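Local coordinates for 2-dehydro-3-deoxyphosphogluconate aldolase (Vibrio fischeri, PDB 3NZR), which is a member of the KDGP aldolase family, built as a TIM barrel of alternating strands and helices and paired with a second copy in the assembly, at residues T103-A108 / S113-L118; T148-L153 / K185-E190; V161-M166 / E173-V178. All blocks are in the same frame, centred on the assembly; numbering follows the deposited sequence.

Interaction 1. Residues T103-A108 / S113-L118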
# COMPACT_ATOMS: atom_id res chain seq x y z
N THR A 103 4.20 3.48 -1.73
CA THR A 103 5.11 4.52 -1.36
C THR A 103 6.16 4.81 -2.43
O THR A 103 6.45 5.96 -2.74
CB THR A 103 5.86 4.13 -0.10
OG1 THR A 103 4.94 3.81 0.96
CG2 THR A 103 6.78 5.30 0.33
N SER A 104 6.77 3.77 -2.95
CA SER A 104 7.72 3.93 -4.03
C SER A 104 7.11 4.58 -5.29
O SER A 104 7.70 5.39 -5.88
CB SER A 104 8.37 2.61 -4.37
OG SER A 104 9.31 2.25 -3.43
N ARG A 105 5.92 4.16 -5.67
CA ARG A 105 5.24 4.76 -6.79
C ARG A 105 4.95 6.23 -6.52
O ARG A 105 5.09 7.02 -7.38
CB ARG A 105 3.98 4.06 -7.20
CG ARG A 105 3.19 4.75 -8.32
CD ARG A 105 3.89 4.73 -9.63
NE ARG A 105 4.04 3.40 -10.11
CZ ARG A 105 4.95 2.96 -10.96
NH1 ARG A 105 5.82 3.75 -11.48
NH2 ARG A 105 4.97 1.72 -11.28
N ALA A 106 4.56 6.56 -5.31
CA ALA A 106 4.21 7.94 -5.03
C ALA A 106 5.43 8.82 -5.06
O ALA A 106 5.44 9.82 -5.71
CB ALA A 106 3.45 8.06 -3.74
N LEU A 107 6.48 8.40 -4.40
CA LEU A 107 7.70 9.22 -4.35
C LEU A 107 8.49 9.19 -5.66
O LEU A 107 9.25 10.08 -5.89
CB LEU A 107 8.63 8.83 -3.21
CG LEU A 107 7.97 8.83 -1.81
CD1 LEU A 107 9.09 8.49 -0.83
CD2 LEU A 107 7.28 10.17 -1.44
N ALA A 108 8.30 8.19 -6.50
CA ALA A 108 8.85 8.20 -7.87
C ALA A 108 8.23 9.31 -8.70
O ALA A 108 8.92 9.95 -9.54
CB ALA A 108 8.62 6.95 -8.54
N SER A 113 8.61 4.10 -14.24
CA SER A 113 9.43 3.14 -13.49
C SER A 113 8.60 1.91 -13.12
O SER A 113 7.42 2.03 -12.68
CB SER A 113 10.00 3.70 -12.23
OG SER A 113 10.77 4.89 -12.39
N ILE A 114 9.22 0.75 -13.30
CA ILE A 114 8.61 -0.52 -12.94
C ILE A 114 8.74 -0.65 -11.41
O ILE A 114 9.83 -0.58 -10.89
CB ILE A 114 9.31 -1.68 -13.65
CG1 ILE A 114 9.12 -1.58 -15.13
CG2 ILE A 114 8.73 -3.06 -13.16
CD1 ILE A 114 10.19 -2.15 -15.95
N VAL A 115 7.64 -0.79 -10.69
CA VAL A 115 7.69 -1.06 -9.25
C VAL A 115 7.15 -2.50 -9.07
O VAL A 115 5.94 -2.75 -9.29
CB VAL A 115 6.84 -0.11 -8.44
CG1 VAL A 115 7.00 -0.45 -6.86
CG2 VAL A 115 7.28 1.37 -8.67
N ASN A 116 8.04 -3.39 -8.62
CA ASN A 116 7.58 -4.76 -8.31
C ASN A 116 7.09 -4.91 -6.90
O ASN A 116 7.27 -4.01 -6.08
CB ASN A 116 8.61 -5.77 -8.75
CG ASN A 116 9.77 -5.92 -7.83
OD1 ASN A 116 9.67 -5.69 -6.59
ND2 ASN A 116 10.87 -6.38 -8.38
N GLY A 117 6.34 -5.95 -6.62
CA GLY A 117 5.88 -6.23 -5.25
C GLY A 117 6.10 -7.69 -4.87
O GLY A 117 5.64 -8.62 -5.57
N LEU A 118 6.74 -7.92 -3.74
CA LEU A 118 7.15 -9.26 -3.30
C LEU A 118 6.04 -10.01 -2.70
O LEU A 118 5.35 -9.55 -1.78
CB LEU A 118 8.23 -9.15 -2.28
CG LEU A 118 8.75 -10.43 -1.61
CD1 LEU A 118 9.40 -11.20 -2.62
CD2 LEU A 118 9.75 -10.03 -0.55
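The guanidinium group of R105 carries V115 over one face and the carbonyl of S113 at its edge. Methyl CG2 of V115 stands above the plane, displaced toward the rim, with its nearest approach, 3.5 Å, to R105 NH2. At the edge, S113 O takes two hydrogen bonds from the same arginine, 2.6 Å from R105 NH1 and 2.8 Å from R105 NH2. Both nitrogens come end-on and S113 O lies close to the guanidinium plane, yet sharing one acceptor leaves each bond bent, at 147° and 137° on the hydrogen. NH1 arrives on a lone pair in the carbonyl plane, whereas NH2 points nearly down the C=O axis. The R105 chain is bent at chi2 and chi3, which brings the group to the residue just before the strand. Two further carbonyls, G157 O on NE and Q110 O on NH1, hold the arginine and restrict its rotation. One residue earlier, S104 CB meets V115 CG1 at 4.2 Å, while S104 OG is hydrogen-bonded to S83 OG. S113 OG finds its partners at P91 O and Q110 NE2. The short helix and strand axes run almost antiparallel, at 166°, 9.1 Å apart at closest approach, as expected where the chain turns from helix back into sheet. This is the second half of the beta-alpha-beta unit formed by strand 93-94, helix 101-108 and strand 114-119. V115 and S104 also touch I94 on the adjoining strand, L107 packs on helix 79-89, and A106 meets A106 of the second subunit.

Interaction 2. Residues T148-L153 / K185-E190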
# COMPACT_ATOMS: atom_id res chain seq x y z
N THR A 148 -6.30 -11.75 -6.13
CA THR A 148 -6.59 -10.55 -5.35
C THR A 148 -5.31 -9.85 -5.02
O THR A 148 -5.23 -8.63 -4.93
CB THR A 148 -7.30 -10.94 -4.13
OG1 THR A 148 -8.42 -11.71 -4.57
CG2 THR A 148 -7.79 -9.81 -3.34
N ALA A 149 -4.27 -10.61 -4.79
CA ALA A 149 -2.92 -9.95 -4.59
C ALA A 149 -2.50 -9.12 -5.81
O ALA A 149 -1.95 -8.05 -5.66
CB ALA A 149 -1.85 -11.06 -4.30
N ILE A 150 -2.72 -9.62 -7.01
CA ILE A 150 -2.41 -8.87 -8.22
C ILE A 150 -3.33 -7.59 -8.30
O ILE A 150 -2.89 -6.49 -8.66
CB ILE A 150 -2.61 -9.73 -9.43
CG1 ILE A 150 -1.50 -10.79 -9.54
CG2 ILE A 150 -2.64 -8.93 -10.71
CD1 ILE A 150 -1.84 -11.86 -10.51
N ALA A 151 -4.61 -7.75 -7.94
CA ALA A 151 -5.54 -6.63 -7.99
C ALA A 151 -5.12 -5.55 -7.00
O ALA A 151 -5.14 -4.38 -7.31
CB ALA A 151 -6.96 -7.09 -7.78
N MSE A 152 -4.63 -5.96 -5.85
CA MSE A 152 -4.17 -5.02 -4.83
C MSE A 152 -2.87 -4.35 -5.26
O MSE A 152 -2.69 -3.18 -5.07
CB MSE A 152 -4.00 -5.77 -3.50
CG MSE A 152 -5.26 -6.06 -2.80
SE MSE A 152 -5.02 -7.19 -1.20
CE MSE A 152 -4.63 -5.69 0.05
N LEU A 153 -1.96 -5.10 -5.86
CA LEU A 153 -0.77 -4.52 -6.39
C LEU A 153 -1.08 -3.49 -7.41
O LEU A 153 -0.48 -2.40 -7.36
CB LEU A 153 0.20 -5.60 -6.94
CG LEU A 153 0.92 -6.43 -5.88
CD1 LEU A 153 1.64 -7.65 -6.55
CD2 LEU A 153 1.97 -5.59 -5.17
N LYS A 185 -4.86 -11.22 -15.85
CA LYS A 185 -5.06 -9.85 -15.36
C LYS A 185 -4.08 -8.86 -15.97
O LYS A 185 -3.91 -7.69 -15.50
CB LYS A 185 -4.90 -9.84 -13.85
CG LYS A 185 -6.19 -10.23 -13.15
CD LYS A 185 -6.20 -9.79 -11.65
CE LYS A 185 -5.75 -10.93 -10.93
NZ LYS A 185 -5.72 -12.30 -11.67
N ASP A 186 -3.35 -9.36 -16.95
CA ASP A 186 -2.44 -8.57 -17.76
C ASP A 186 -1.37 -7.80 -16.94
O ASP A 186 -1.21 -6.60 -17.07
CB ASP A 186 -3.25 -7.58 -18.52
CG ASP A 186 -2.41 -6.66 -19.32
OD1 ASP A 186 -1.40 -7.14 -19.94
OD2 ASP A 186 -2.74 -5.45 -19.32
N PHE A 187 -0.66 -8.51 -16.09
CA PHE A 187 0.27 -7.94 -15.12
C PHE A 187 1.55 -8.61 -15.41
O PHE A 187 1.56 -9.61 -16.13
CB PHE A 187 -0.22 -8.26 -13.72
CG PHE A 187 0.27 -7.33 -12.68
CD1 PHE A 187 0.08 -5.99 -12.83
CD2 PHE A 187 0.86 -7.77 -11.56
CE1 PHE A 187 0.49 -5.11 -11.90
CE2 PHE A 187 1.26 -6.86 -10.60
CZ PHE A 187 1.08 -5.56 -10.79
N TRP A 188 2.65 -8.00 -15.04
CA TRP A 188 3.97 -8.56 -15.31
C TRP A 188 4.48 -9.41 -14.16
O TRP A 188 3.93 -9.39 -13.03
CB TRP A 188 4.97 -7.46 -15.65
CG TRP A 188 4.45 -6.52 -16.73
CD1 TRP A 188 3.43 -6.76 -17.63
CD2 TRP A 188 4.96 -5.23 -17.04
NE1 TRP A 188 3.27 -5.68 -18.45
CE2 TRP A 188 4.20 -4.73 -18.13
CE3 TRP A 188 6.00 -4.45 -16.53
CZ2 TRP A 188 4.42 -3.48 -18.69
CZ3 TRP A 188 6.23 -3.22 -17.10
CH2 TRP A 188 5.44 -2.74 -18.15
N LEU A 189 5.56 -10.13 -14.40
CA LEU A 189 6.04 -11.18 -13.49
C LEU A 189 7.52 -11.25 -13.46
O LEU A 189 8.20 -11.14 -14.49
CB LEU A 189 5.52 -12.55 -14.03
CG LEU A 189 5.78 -13.79 -13.19
CD1 LEU A 189 5.19 -13.72 -11.78
CD2 LEU A 189 5.27 -15.02 -13.99
N GLU A 190 8.09 -11.36 -12.28
CA GLU A 190 9.52 -11.34 -12.08
C GLU A 190 9.88 -12.60 -11.29
O GLU A 190 9.86 -12.65 -10.05
CB GLU A 190 9.95 -10.06 -11.37
CG GLU A 190 9.35 -8.85 -11.95
CD GLU A 190 10.10 -7.59 -11.60
OE1 GLU A 190 11.17 -7.63 -10.87
OE2 GLU A 190 9.53 -6.51 -11.94
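K185, whose side chain packs on I150, gives its carbonyl oxygen to K154 NZ, a hydrogen bond that ties the end of helix 172-184 to helix 146-155, the preceding helix of this TIM barrel. A Schellman motif ends helix 172-184 here: F187 N reaches back to C182 O and D186 N to A183 O, with D186 as the C-prime residue at positive phi (56°). The turn directs F187 toward the helix, where its CG lies anti to the backbone N (chi1 -157°) and the ring packs beside I150 and L153. Contact across the two segments is apolar. I150 CG2 lies 3.8 Å from F187 CD2 and also reaches F187 CB and CG, while L153 CB approaches the far end of the ring, 3.9 Å from F187 CZ, the two side chains crossing at about a right angle. All three also touch V161 on strand 160-163, so the ring is packed among helix and sheet residues. The lysine contributes through its methylenes: bent at chi3 and chi4, the chain keeps NZ on a weak bond to A181 O and brings K185 CE to 3.7 Å from I150 CB.

Interaction 3. Residues V161-M166 / E173-V178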
# COMPACT_ATOMS: atom_id res chain seq x y z
N VAL A 161 4.49 -8.55 -10.22
CA VAL A 161 4.68 -9.50 -9.18
C VAL A 161 6.12 -9.97 -9.13
O VAL A 161 6.62 -10.56 -10.13
CB VAL A 161 3.80 -10.74 -9.47
CG1 VAL A 161 4.24 -11.85 -8.50
CG2 VAL A 161 2.29 -10.36 -9.19
N LYS A 162 6.79 -9.80 -7.97
CA LYS A 162 8.07 -10.50 -7.77
C LYS A 162 7.79 -11.72 -6.88
O LYS A 162 7.39 -11.60 -5.72
CB LYS A 162 9.07 -9.63 -7.06
CG LYS A 162 10.40 -10.29 -6.67
CD LYS A 162 11.23 -9.26 -5.97
CE LYS A 162 12.68 -9.64 -5.83
NZ LYS A 162 13.33 -8.55 -5.02
N TYR A 163 7.95 -12.88 -7.47
CA TYR A 163 7.59 -14.11 -6.86
C TYR A 163 8.86 -14.68 -6.29
O TYR A 163 9.79 -15.03 -7.02
CB TYR A 163 7.04 -15.06 -7.92
CG TYR A 163 6.34 -16.21 -7.34
CD1 TYR A 163 5.28 -16.02 -6.44
CD2 TYR A 163 6.71 -17.51 -7.65
CE1 TYR A 163 4.63 -17.08 -5.85
CE2 TYR A 163 6.03 -18.58 -7.08
CZ TYR A 163 4.99 -18.35 -6.19
OH TYR A 163 4.28 -19.38 -5.62
N PHE A 164 8.92 -14.70 -4.97
CA PHE A 164 10.15 -15.10 -4.28
C PHE A 164 9.79 -15.60 -2.90
O PHE A 164 8.88 -15.00 -2.26
CB PHE A 164 11.05 -13.88 -4.15
CG PHE A 164 12.27 -14.08 -3.34
CD1 PHE A 164 13.48 -14.47 -3.94
CD2 PHE A 164 12.26 -13.80 -1.98
CE1 PHE A 164 14.62 -14.65 -3.16
CE2 PHE A 164 13.40 -13.96 -1.20
CZ PHE A 164 14.57 -14.37 -1.77
N PRO A 165 10.54 -16.61 -2.41
CA PRO A 165 11.57 -17.39 -3.09
C PRO A 165 11.03 -18.58 -3.88
O PRO A 165 10.28 -19.38 -3.36
CB PRO A 165 12.44 -17.90 -1.94
CG PRO A 165 11.53 -18.05 -0.80
CD PRO A 165 10.48 -16.91 -0.96
N MSE A 166 11.48 -18.72 -5.13
CA MSE A 166 10.91 -19.72 -5.98
C MSE A 166 11.55 -21.09 -5.80
O MSE A 166 10.97 -22.11 -6.16
CB MSE A 166 11.05 -19.27 -7.39
CG MSE A 166 10.13 -19.88 -8.35
SE MSE A 166 10.13 -18.67 -9.95
CE MSE A 166 11.85 -19.21 -10.67
N GLU A 173 4.41 -25.76 -9.78
CA GLU A 173 2.95 -25.75 -9.89
C GLU A 173 2.36 -24.48 -9.29
O GLU A 173 1.43 -23.94 -9.87
CB GLU A 173 2.31 -26.98 -9.24
CG GLU A 173 2.82 -28.35 -9.82
CD GLU A 173 4.12 -28.93 -9.16
OE1 GLU A 173 4.77 -28.25 -8.29
OE2 GLU A 173 4.49 -30.09 -9.52
N GLU A 174 2.89 -24.00 -8.16
CA GLU A 174 2.45 -22.71 -7.64
C GLU A 174 2.80 -21.59 -8.64
O GLU A 174 2.00 -20.70 -8.87
CB GLU A 174 3.08 -22.42 -6.32
CG GLU A 174 2.57 -23.29 -5.19
CD GLU A 174 3.06 -22.79 -3.85
OE1 GLU A 174 2.65 -21.66 -3.47
OE2 GLU A 174 3.89 -23.49 -3.23
N PHE A 175 3.98 -21.67 -9.23
CA PHE A 175 4.47 -20.66 -10.15
C PHE A 175 3.64 -20.64 -11.38
O PHE A 175 3.26 -19.59 -11.85
CB PHE A 175 5.94 -20.92 -10.52
CG PHE A 175 6.51 -19.98 -11.55
CD1 PHE A 175 6.66 -18.62 -11.28
CD2 PHE A 175 6.95 -20.44 -12.78
CE1 PHE A 175 7.20 -17.77 -12.20
CE2 PHE A 175 7.53 -19.56 -13.72
CZ PHE A 175 7.67 -18.22 -13.41
N ALA A 176 3.38 -21.83 -11.96
CA ALA A 176 2.53 -21.90 -13.13
C ALA A 176 1.17 -21.21 -12.89
O ALA A 176 0.67 -20.56 -13.79
CB ALA A 176 2.31 -23.36 -13.57
N CYS A 177 0.59 -21.33 -11.70
CA CYS A 177 -0.67 -20.68 -11.40
C CYS A 177 -0.49 -19.15 -11.24
O CYS A 177 -1.37 -18.39 -11.63
CB CYS A 177 -1.25 -21.25 -10.13
SG CYS A 177 -2.77 -20.47 -9.59
N VAL A 178 0.64 -18.70 -10.73
CA VAL A 178 0.88 -17.25 -10.67
C VAL A 178 1.02 -16.62 -12.04
O VAL A 178 0.48 -15.53 -12.31
CB VAL A 178 2.07 -16.93 -9.78
CG1 VAL A 178 2.39 -15.42 -9.87
CG2 VAL A 178 1.79 -17.39 -8.38
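Y163 reaches from strand 160-163 to helix 172-184, and its ring and hydroxyl meet E174, F175 and V178 there. CB starts toward the helix, and with CG anti to the backbone N (chi1 -166°) the ring extends between strand and helix. Y163 CD2 meets the edge of the F175 ring, 3.8 Å from F175 CD1, and Y163 CE2 lies 4.0 Å from F175 CA. On the CE1 branch, V178 CG2 approaches to 3.8 Å from Y163 CE1 and sits over a face of the ring, 4.2 Å from the centroid, a CH-pi contact. At the tip, Y163 OH lies 3.3 Å from E174 CB, near the ring plane. The E174 carboxylate itself is held by backbone amides, OE1 by T122 N and OE2 by G123 N. F175 in turn receives the selenium of M166, a selenomethionine, over one face: M166 SE lies 4.0 Å from the F175 ring centroid and 23° off its normal, a Met-aromatic contact. Two residues earlier in the strand, V161 CG1 and V178 CG1 pack at 4.2 Å. Strand and helix run almost antiparallel (175°), as in the first half of a beta-alpha-beta crossover that ends in strand 188-191. F175 and M166 also touch P191 and I203, extending the packing to the next helix. With aromatic, aliphatic and selenium groups doing the touching, the two segments are joined by dispersion and ring-face contacts, while the two amides outside them probably offset the charge of E174.

How the interactions relate
All three contacts are buried and reach the same parallel sheet, in which strand 160-163 lies between strands 114-119 and 188-191. Interaction 3 is nested inside the loop closed by interaction 2, and they are linked by probable strand-to-strand hydrogen bonds such as E190 N to V161 O, 2.7 Å. Interaction 1 meets interaction 2 at N116 ND2 and E190 OE1, 2.8 Å apart, and interaction 3 through G117 O and K162 N. Their chemistry differs with place: an arginine bound to a carbonyl where the chain enters strand 114-119 in interaction 1, mixed methylene and ring packing at a helix end in interaction 2, and ring-face, ring-edge and aliphatic contacts in interaction 3. Segments of interactions 1 and 2 touch the second subunit; those of interaction 3 do not.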